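Local coordinates for oxetanocin-like protein (Pyrococcus furiosus, PDB 1XX7), which probably hydrolyses 2'-deoxyribonucleoside 5'-phosphates to the deoxyribonucleoside and phosphate, as a metal-dependent HD-domain 5'-deoxynucleotidase, at residues M25-S37 with A140-F154. Residues are numbered along the deposited sequence; the frame is centred on the assembly and turned at random.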
ATOM      1  N   MET A  25      -3.449  -8.930 -12.438  1.00 20.74           N
ATOM      2  CA  MET A  25      -4.762  -9.142 -11.781  1.00 25.22           C
ATOM      3  C   MET A  25      -4.920 -10.497 -11.107  1.00 20.54           C
ATOM      4  O   MET A  25      -5.541 -10.588 -10.057  1.00 21.18           O
ATOM      5  CB  MET A  25      -5.930  -8.904 -12.762  1.00 28.01           C
ATOM      6  CG  MET A  25      -6.218  -7.429 -13.019  1.00 34.93           C
ATOM      7  SD  MET A  25      -6.899  -6.451 -11.603  1.00 40.07           S
ATOM      8  CE  MET A  25      -7.843  -7.639 -10.796  1.00 32.60           C
ATOM      9  N   GLY A  26      -4.343 -11.527 -11.699  1.00 23.45           N
ATOM     10  CA  GLY A  26      -4.308 -12.862 -11.101  1.00 22.49           C
ATOM     11  C   GLY A  26      -3.892 -12.815  -9.626  1.00 23.32           C
ATOM     12  O   GLY A  26      -4.610 -13.303  -8.756  1.00 24.17           O
ATOM     13  N   TRP A  27      -2.761 -12.170  -9.332  1.00 21.05           N
ATOM     14  CA  TRP A  27      -2.302 -12.044  -7.929  1.00 20.38           C
ATOM     15  C   TRP A  27      -3.356 -11.294  -7.084  1.00 19.04           C
ATOM     16  O   TRP A  27      -3.705 -11.709  -5.988  1.00 17.69           O
ATOM     17  CB  TRP A  27      -0.932 -11.338  -7.827  1.00 17.99           C
ATOM     18  CG  TRP A  27       0.121 -11.825  -8.821  1.00 17.24           C
ATOM     19  CD1 TRP A  27       0.801 -11.060  -9.713  1.00 15.98           C
ATOM     20  CD2 TRP A  27       0.592 -13.187  -9.016  1.00 19.46           C
ATOM     21  NE1 TRP A  27       1.644 -11.839 -10.455  1.00 20.35           N
ATOM     22  CE2 TRP A  27       1.564 -13.143 -10.038  1.00 17.31           C
ATOM     23  CE3 TRP A  27       0.286 -14.431  -8.419  1.00 18.88           C
ATOM     24  CZ2 TRP A  27       2.237 -14.296 -10.502  1.00 19.51           C
ATOM     25  CZ3 TRP A  27       0.971 -15.602  -8.883  1.00 18.64           C
ATOM     26  CH2 TRP A  27       1.915 -15.518  -9.927  1.00 18.65           C
ATOM     27  N   LEU A  28      -3.855 -10.200  -7.631  1.00 17.39           N
ATOM     28  CA  LEU A  28      -4.616  -9.248  -6.883  1.00 21.46           C
ATOM     29  C   LEU A  28      -5.930  -9.854  -6.418  1.00 22.08           C
ATOM     30  O   LEU A  28      -6.334  -9.714  -5.248  1.00 19.81           O
ATOM     31  CB  LEU A  28      -4.812  -8.007  -7.753  1.00 24.72           C
ATOM     32  CG  LEU A  28      -5.609  -6.793  -7.322  1.00 27.58           C
ATOM     33  CD1 LEU A  28      -5.303  -5.573  -8.195  1.00 24.69           C
ATOM     34  CD2 LEU A  28      -7.104  -7.134  -7.376  1.00 30.58           C
ATOM     35  N   ILE A  29      -6.551 -10.574  -7.332  1.00 24.40           N
ATOM     36  CA  ILE A  29      -7.775 -11.278  -7.071  1.00 28.46           C
ATOM     37  C   ILE A  29      -7.601 -12.460  -6.080  1.00 28.01           C
ATOM     38  O   ILE A  29      -8.521 -12.771  -5.351  1.00 27.15           O
ATOM     39  CB  ILE A  29      -8.417 -11.736  -8.403  1.00 32.64           C
ATOM     40  CG1 ILE A  29      -8.840 -10.485  -9.202  1.00 33.07           C
ATOM     41  CG2 ILE A  29      -9.647 -12.594  -8.125  1.00 36.26           C
ATOM     42  CD1 ILE A  29      -9.220 -10.717 -10.585  1.00 34.26           C
ATOM     43  N   LYS A  30      -6.439 -13.108  -6.103  1.00 24.45           N
ATOM     44  CA  LYS A  30      -6.060 -14.057  -5.116  1.00 22.43           C
ATOM     45  C   LYS A  30      -5.858 -13.487  -3.695  1.00 23.70           C
ATOM     46  O   LYS A  30      -5.796 -14.245  -2.763  1.00 21.38           O
ATOM     47  CB  LYS A  30      -4.783 -14.779  -5.525  1.00 21.20           C
ATOM     48  CG  LYS A  30      -4.961 -15.741  -6.653  1.00 24.40           C
ATOM     49  CD  LYS A  30      -5.637 -16.986  -6.157  1.00 26.16           C
ATOM     50  CE  LYS A  30      -5.935 -17.952  -7.253  1.00 28.50           C
ATOM     51  NZ  LYS A  30      -6.230 -19.281  -6.576  1.00 29.96           N
ATOM     52  N   GLY A  31      -5.711 -12.180  -3.538  1.00 21.29           N
ATOM     53  CA  GLY A  31      -5.464 -11.602  -2.225  1.00 15.42           C
ATOM     54  C   GLY A  31      -4.017 -11.278  -1.949  1.00 14.68           C
ATOM     55  O   GLY A  31      -3.662 -10.907  -0.831  1.00 14.72           O
ATOM     56  N   VAL A  32      -3.154 -11.447  -2.940  1.00 16.10           N
ATOM     57  CA  VAL A  32      -1.775 -11.014  -2.780  1.00 16.93           C
ATOM     58  C   VAL A  32      -1.823  -9.492  -2.600  1.00 13.17           C
ATOM     59  O   VAL A  32      -2.387  -8.793  -3.436  1.00 18.71           O
ATOM     60  CB  VAL A  32      -0.900 -11.368  -3.965  1.00 19.57           C
ATOM     61  CG1 VAL A  32       0.530 -10.685  -3.807  1.00 19.81           C
ATOM     62  CG2 VAL A  32      -0.803 -12.860  -4.120  1.00 18.65           C
ATOM     63  N   PRO A  33      -1.266  -8.995  -1.476  1.00 21.33           N
ATOM     64  CA  PRO A  33      -1.485  -7.612  -1.013  1.00 25.47           C
ATOM     65  C   PRO A  33      -0.905  -6.420  -1.802  1.00 31.02           C
ATOM     66  O   PRO A  33      -1.539  -5.324  -1.838  1.00 32.92           O
ATOM     67  CB  PRO A  33      -0.934  -7.624   0.442  1.00 27.25           C
ATOM     68  CG  PRO A  33       0.007  -8.696   0.512  1.00 25.12           C
ATOM     69  CD  PRO A  33      -0.489  -9.791  -0.483  1.00 20.03           C
ATOM     70  N   ASN A  34       0.267  -6.574  -2.388  1.00 29.00           N
ATOM     71  CA  ASN A  34       0.793  -5.455  -3.182  1.00 31.93           C
ATOM     72  C   ASN A  34       1.334  -6.042  -4.454  1.00 24.96           C
ATOM     73  O   ASN A  34       2.512  -6.141  -4.626  1.00 22.25           O
ATOM     74  CB  ASN A  34       1.870  -4.646  -2.416  1.00 38.14           C
ATOM     75  CG  ASN A  34       1.251  -3.659  -1.368  1.00 43.75           C
ATOM     76  OD1 ASN A  34       1.558  -3.725  -0.168  1.00 47.47           O
ATOM     77  ND2 ASN A  34       0.370  -2.777  -1.827  1.00 44.79           N
ATOM     78  N   PRO A  35       0.436  -6.483  -5.335  1.00 19.62           N
ATOM     79  CA  PRO A  35       0.863  -7.300  -6.425  1.00 19.88           C
ATOM     80  C   PRO A  35       1.760  -6.483  -7.423  1.00 22.26           C
ATOM     81  O   PRO A  35       1.577  -5.282  -7.546  1.00 16.15           O
ATOM     82  CB  PRO A  35      -0.458  -7.713  -7.064  1.00 20.90           C
ATOM     83  CG  PRO A  35      -1.375  -6.608  -6.741  1.00 23.24           C
ATOM     84  CD  PRO A  35      -1.019  -6.235  -5.356  1.00 19.89           C
ATOM     85  N   GLU A  36       2.714  -7.153  -8.075  1.00 20.15           N
ATOM     86  CA  GLU A  36       3.505  -6.581  -9.193  1.00 16.22           C
ATOM     87  C   GLU A  36       2.640  -5.952 -10.280  1.00 15.77           C
ATOM     88  O   GLU A  36       1.507  -6.301 -10.489  1.00 15.32           O
ATOM     89  CB  GLU A  36       4.385  -7.647  -9.816  1.00 14.60           C
ATOM     90  CG  GLU A  36       3.581  -8.858 -10.377  1.00 17.82           C
ATOM     91  CD  GLU A  36       4.316  -9.662 -11.415  1.00 17.76           C
ATOM     92  OE1 GLU A  36       5.519  -9.373 -11.704  1.00 17.86           O
ATOM     93  OE2 GLU A  36       3.694 -10.611 -11.920  1.00 16.30           O
ATOM     94  N   SER A  37       3.209  -4.978 -10.945  1.00 17.74           N
ATOM     95  CA  SER A  37       2.634  -4.390 -12.101  1.00 16.09           C
ATOM     96  C   SER A  37       2.987  -5.190 -13.365  1.00 13.43           C
ATOM     97  O   SER A  37       3.840  -6.117 -13.350  1.00 11.38           O
ATOM     98  CB  SER A  37       3.111  -2.941 -12.209  1.00 17.98           C
ATOM     99  OG  SER A  37       4.470  -2.873 -12.613  1.00 19.30           O
ATOM    100  N   ALA A 140       4.973 -16.834  -8.356  1.00 17.81           N
ATOM    101  CA  ALA A 140       4.045 -17.568  -7.491  1.00 19.19           C
ATOM    102  C   ALA A 140       4.762 -18.164  -6.293  1.00 18.72           C
ATOM    103  O   ALA A 140       4.306 -17.983  -5.155  1.00 18.69           O
ATOM    104  CB  ALA A 140       3.273 -18.634  -8.273  1.00 17.55           C
ATOM    105  N   TYR A 141       5.916 -18.767  -6.536  1.00 17.96           N
ATOM    106  CA  TYR A 141       6.800 -19.236  -5.469  1.00 18.16           C
ATOM    107  C   TYR A 141       7.254 -18.077  -4.525  1.00 20.63           C
ATOM    108  O   TYR A 141       7.219 -18.192  -3.313  1.00 19.99           O
ATOM    109  CB  TYR A 141       7.995 -19.966  -6.106  1.00 23.73           C
ATOM    110  CG  TYR A 141       9.177 -20.118  -5.193  1.00 23.61           C
ATOM    111  CD1 TYR A 141       9.228 -21.153  -4.243  1.00 24.05           C
ATOM    112  CD2 TYR A 141      10.227 -19.222  -5.254  1.00 22.68           C
ATOM    113  CE1 TYR A 141      10.297 -21.283  -3.391  1.00 24.40           C
ATOM    114  CE2 TYR A 141      11.325 -19.338  -4.389  1.00 26.98           C
ATOM    115  CZ  TYR A 141      11.355 -20.369  -3.470  1.00 25.86           C
ATOM    116  OH  TYR A 141      12.428 -20.476  -2.626  1.00 28.25           O
ATOM    117  N   GLU A 142       7.642 -16.940  -5.094  1.00 24.16           N
ATOM    118  CA  GLU A 142       8.022 -15.774  -4.285  1.00 20.07           C
ATOM    119  C   GLU A 142       6.846 -15.298  -3.460  1.00 17.90           C
ATOM    120  O   GLU A 142       7.038 -14.960  -2.319  1.00 14.17           O
ATOM    121  CB  GLU A 142       8.538 -14.637  -5.167  1.00 22.80           C
ATOM    122  CG  GLU A 142       9.852 -15.036  -5.861  1.00 25.13           C
ATOM    123  CD  GLU A 142      10.302 -14.052  -6.878  1.00 23.14           C
ATOM    124  OE1 GLU A 142      10.953 -13.052  -6.532  1.00 34.53           O
ATOM    125  OE2 GLU A 142       9.998 -14.257  -8.027  1.00 25.86           O
ATOM    126  N   TYR A 143       5.627 -15.278  -4.022  1.00 16.76           N
ATOM    127  CA  TYR A 143       4.467 -14.811  -3.251  1.00 13.64           C
ATOM    128  C   TYR A 143       4.081 -15.797  -2.151  1.00 15.57           C
ATOM    129  O   TYR A 143       3.678 -15.379  -1.110  1.00 17.97           O
ATOM    130  CB  TYR A 143       3.258 -14.427  -4.121  1.00 13.17           C
ATOM    131  CG  TYR A 143       3.393 -13.093  -4.818  1.00 14.23           C
ATOM    132  CD1 TYR A 143       4.020 -11.977  -4.188  1.00 14.38           C
ATOM    133  CD2 TYR A 143       2.885 -12.925  -6.101  1.00 12.01           C
ATOM    134  CE1 TYR A 143       4.160 -10.716  -4.888  1.00 13.22           C
ATOM    135  CE2 TYR A 143       2.963 -11.706  -6.760  1.00 14.43           C
ATOM    136  CZ  TYR A 143       3.615 -10.605  -6.161  1.00 14.05           C
ATOM    137  OH  TYR A 143       3.674  -9.469  -6.897  1.00 13.38           O
ATOM    138  N   GLU A 144       4.273 -17.087  -2.378  1.00 18.64           N
ATOM    139  CA  GLU A 144       4.135 -18.094  -1.335  1.00 21.20           C
ATOM    140  C   GLU A 144       5.116 -17.921  -0.161  1.00 19.41           C
ATOM    141  O   GLU A 144       4.726 -18.083   0.973  1.00 22.25           O
ATOM    142  CB  GLU A 144       4.297 -19.479  -1.921  1.00 20.85           C
ATOM    143  CG  GLU A 144       3.143 -19.863  -2.852  1.00 30.46           C
ATOM    144  CD  GLU A 144       3.352 -21.200  -3.577  1.00 34.40           C
ATOM    145  OE1 GLU A 144       4.382 -21.882  -3.355  1.00 42.87           O
ATOM    146  OE2 GLU A 144       2.471 -21.570  -4.382  1.00 44.05           O
ATOM    147  N   LEU A 145       6.362 -17.579  -0.443  1.00 17.30           N
ATOM    148  CA  LEU A 145       7.322 -17.246   0.590  1.00 21.28           C
ATOM    149  C   LEU A 145       6.884 -16.077   1.522  1.00 22.23           C
ATOM    150  O   LEU A 145       7.277 -16.024   2.669  1.00 22.04           O
ATOM    151  CB  LEU A 145       8.672 -16.925  -0.069  1.00 25.75           C
ATOM    152  CG  LEU A 145       9.508 -18.066  -0.690  1.00 24.71           C
ATOM    153  CD1 LEU A 145      10.869 -17.492  -1.148  1.00 25.95           C
ATOM    154  CD2 LEU A 145       9.741 -19.167   0.334  1.00 25.11           C
ATOM    155  N   SER A 146       6.090 -15.155   1.004  1.00 22.33           N
ATOM    156  CA  SER A 146       5.602 -13.988   1.749  1.00 23.94           C
ATOM    157  C   SER A 146       4.202 -14.221   2.288  1.00 25.22           C
ATOM    158  O   SER A 146       3.638 -13.329   2.905  1.00 23.86           O
ATOM    159  CB  SER A 146       5.562 -12.734   0.834  1.00 22.83           C
ATOM    160  OG  SER A 146       6.884 -12.451   0.416  1.00 23.70           O
ATOM    161  N   GLY A 147       3.627 -15.406   2.022  1.00 24.66           N
ATOM    162  CA  GLY A 147       2.482 -15.865   2.760  1.00 24.87           C
ATOM    163  C   GLY A 147       1.299 -16.437   2.017  1.00 26.33           C
ATOM    164  O   GLY A 147       0.409 -17.023   2.657  1.00 27.61           O
ATOM    165  N   ALA A 148       1.271 -16.317   0.689  1.00 20.54           N
ATOM    166  CA  ALA A 148       0.122 -16.834  -0.070  1.00 21.17           C
ATOM    167  C   ALA A 148       0.046 -18.375   0.011  1.00 22.85           C
ATOM    168  O   ALA A 148       1.047 -19.045  -0.199  1.00 25.51           O
ATOM    169  CB  ALA A 148       0.199 -16.394  -1.491  1.00 15.92           C
ATOM    170  N   LYS A 149      -1.144 -18.910   0.303  1.00 25.07           N
ATOM    171  CA  LYS A 149      -1.375 -20.358   0.356  1.00 27.60           C
ATOM    172  C   LYS A 149      -2.286 -20.868  -0.772  1.00 25.59           C
ATOM    173  O   LYS A 149      -2.635 -22.028  -0.780  1.00 21.40           O
ATOM    174  CB  LYS A 149      -1.996 -20.751   1.719  1.00 29.63           C
ATOM    175  CG  LYS A 149      -1.039 -20.597   2.908  1.00 33.44           C
ATOM    176  CD  LYS A 149      -1.701 -21.061   4.227  1.00 35.75           C
ATOM    177  N   ASN A 150      -2.657 -19.987  -1.700  1.00 22.44           N
ATOM    178  CA  ASN A 150      -3.729 -20.215  -2.658  1.00 18.07           C
ATOM    179  C   ASN A 150      -3.317 -20.039  -4.136  1.00 17.00           C
ATOM    180  O   ASN A 150      -4.139 -19.741  -4.986  1.00 23.92           O
ATOM    181  CB  ASN A 150      -4.910 -19.296  -2.310  1.00 20.47           C
ATOM    182  CG  ASN A 150      -4.556 -17.757  -2.341  1.00 18.72           C
ATOM    183  OD1 ASN A 150      -3.388 -17.325  -2.361  1.00 22.35           O
ATOM    184  ND2 ASN A 150      -5.593 -16.951  -2.342  1.00 18.43           N
ATOM    185  N   LEU A 151      -2.042 -20.248  -4.427  1.00 18.60           N
ATOM    186  CA  LEU A 151      -1.465 -20.017  -5.744  1.00 23.40           C
ATOM    187  C   LEU A 151      -0.938 -21.309  -6.433  1.00 28.99           C
ATOM    188  O   LEU A 151      -0.200 -21.214  -7.396  1.00 30.96           O
ATOM    189  CB  LEU A 151      -0.260 -19.058  -5.610  1.00 21.27           C
ATOM    190  CG  LEU A 151      -0.482 -17.731  -4.887  1.00 19.34           C
ATOM    191  CD1 LEU A 151       0.766 -16.872  -5.082  1.00 19.13           C
ATOM    192  CD2 LEU A 151      -1.728 -16.986  -5.425  1.00 20.86           C
ATOM    193  N   SER A 152      -1.307 -22.497  -5.951  1.00 32.28           N
ATOM    194  CA  SER A 152      -0.791 -23.767  -6.518  1.00 34.21           C
ATOM    195  C   SER A 152      -1.132 -23.974  -8.002  1.00 33.32           C
ATOM    196  O   SER A 152      -0.360 -24.554  -8.745  1.00 31.25           O
ATOM    197  CB  SER A 152      -1.335 -24.963  -5.720  1.00 37.56           C
ATOM    198  OG  SER A 152      -2.739 -25.090  -5.946  1.00 37.45           O
ATOM    199  N   GLU A 153      -2.298 -23.510  -8.411  1.00 34.93           N
ATOM    200  CA  GLU A 153      -2.714 -23.595  -9.789  1.00 38.78           C
ATOM    201  C   GLU A 153      -1.707 -22.961 -10.772  1.00 38.31           C
ATOM    202  O   GLU A 153      -1.655 -23.376 -11.950  1.00 31.22           O
ATOM    203  CB  GLU A 153      -4.069 -22.897  -9.975  1.00 43.81           C
ATOM    204  CG  GLU A 153      -3.975 -21.406  -9.708  1.00 49.71           C
ATOM    205  CD  GLU A 153      -5.273 -20.676  -9.848  1.00 55.10           C
ATOM    206  OE1 GLU A 153      -5.674 -20.365 -11.004  1.00 63.42           O
ATOM    207  OE2 GLU A 153      -5.875 -20.384  -8.801  1.00 52.87           O
ATOM    208  N   PHE A 154      -0.944 -21.948 -10.319  1.00 33.10           N
ATOM    209  CA  PHE A 154      -0.087 -21.183 -11.232  1.00 32.42           C
ATOM    210  C   PHE A 154       1.068 -22.042 -11.722  1.00 31.82           C
ATOM    211  O   PHE A 154       1.629 -21.804 -12.782  1.00 36.04           O
ATOM    212  CB  PHE A 154       0.409 -19.881 -10.579  1.00 34.39           C
ATOM    213  CG  PHE A 154      -0.645 -18.828 -10.494  1.00 33.45           C
ATOM    214  CD1 PHE A 154      -1.019 -18.118 -11.606  1.00 35.27           C
ATOM    215  CD2 PHE A 154      -1.313 -18.584  -9.307  1.00 33.88           C
ATOM    216  CE1 PHE A 154      -2.039 -17.156 -11.518  1.00 38.38           C
ATOM    217  CE2 PHE A 154      -2.299 -17.622  -9.225  1.00 31.99           C
ATOM    218  CZ  PHE A 154      -2.660 -16.916 -10.306  1.00 35.13           C
TER
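Trp27, reaching out from helix 25-30, meets two aromatic rings of the other segment. Tyr143 turns its edge to the indole face in a T-shaped pair, CE2 lying 3.5 Å from Trp27 CG with the planes at 71°. Phe154 lies at a slant on the benzo end, its ring face against Trp27 CZ3, while Trp27 CH2 touches Ala140 CB and Leu151 CD1 packs near Trp27 CZ3. Val32 completes the apolar set: with CG1 anti to the backbone N (chi1 172°), that methyl stands over the centre of the Tyr143 ring, a CH-pi contact of 3.6 Å to the centroid.

Glu36 bonds to the polar atoms of Trp27 and Tyr143. Tyr143 OH accepts from Glu36 N at 2.8 Å, and Trp27 NE1 donates in its ring plane to Glu36 OE2, also 2.8 Å away. Replacing Trp27 with an alanine would probably leave Glu36 OE2 without its indole donor and open a gap between Tyr143 and Phe154.

The side chains of Lys30 and Asn150 lie antiparallel, each bonding the other's backbone carbonyl: Asn150 ND2 gives to Lys30 O at 2.7 Å, on a lone pair, and Lys30 NZ to Asn150 O, again 2.7 Å. Lys30 NZ also lies by Glu153 OE2, but that oxygen sits too close to Lys30 CE, so this salt bridge is doubtful in detail.

The Glu36 carboxylate also pairs with Arg24 and has Lys20 of another subunit as its strongest partner; its side chain lies about 8 Å from the nickel. An apolar aromatic centre, flanked by polar bonds at Glu36 and at Lys30–Asn150, thus joins helix 25-30 and the loop toward helix 38-58 to the end of helix 123-145 and the 3-10 turn beyond.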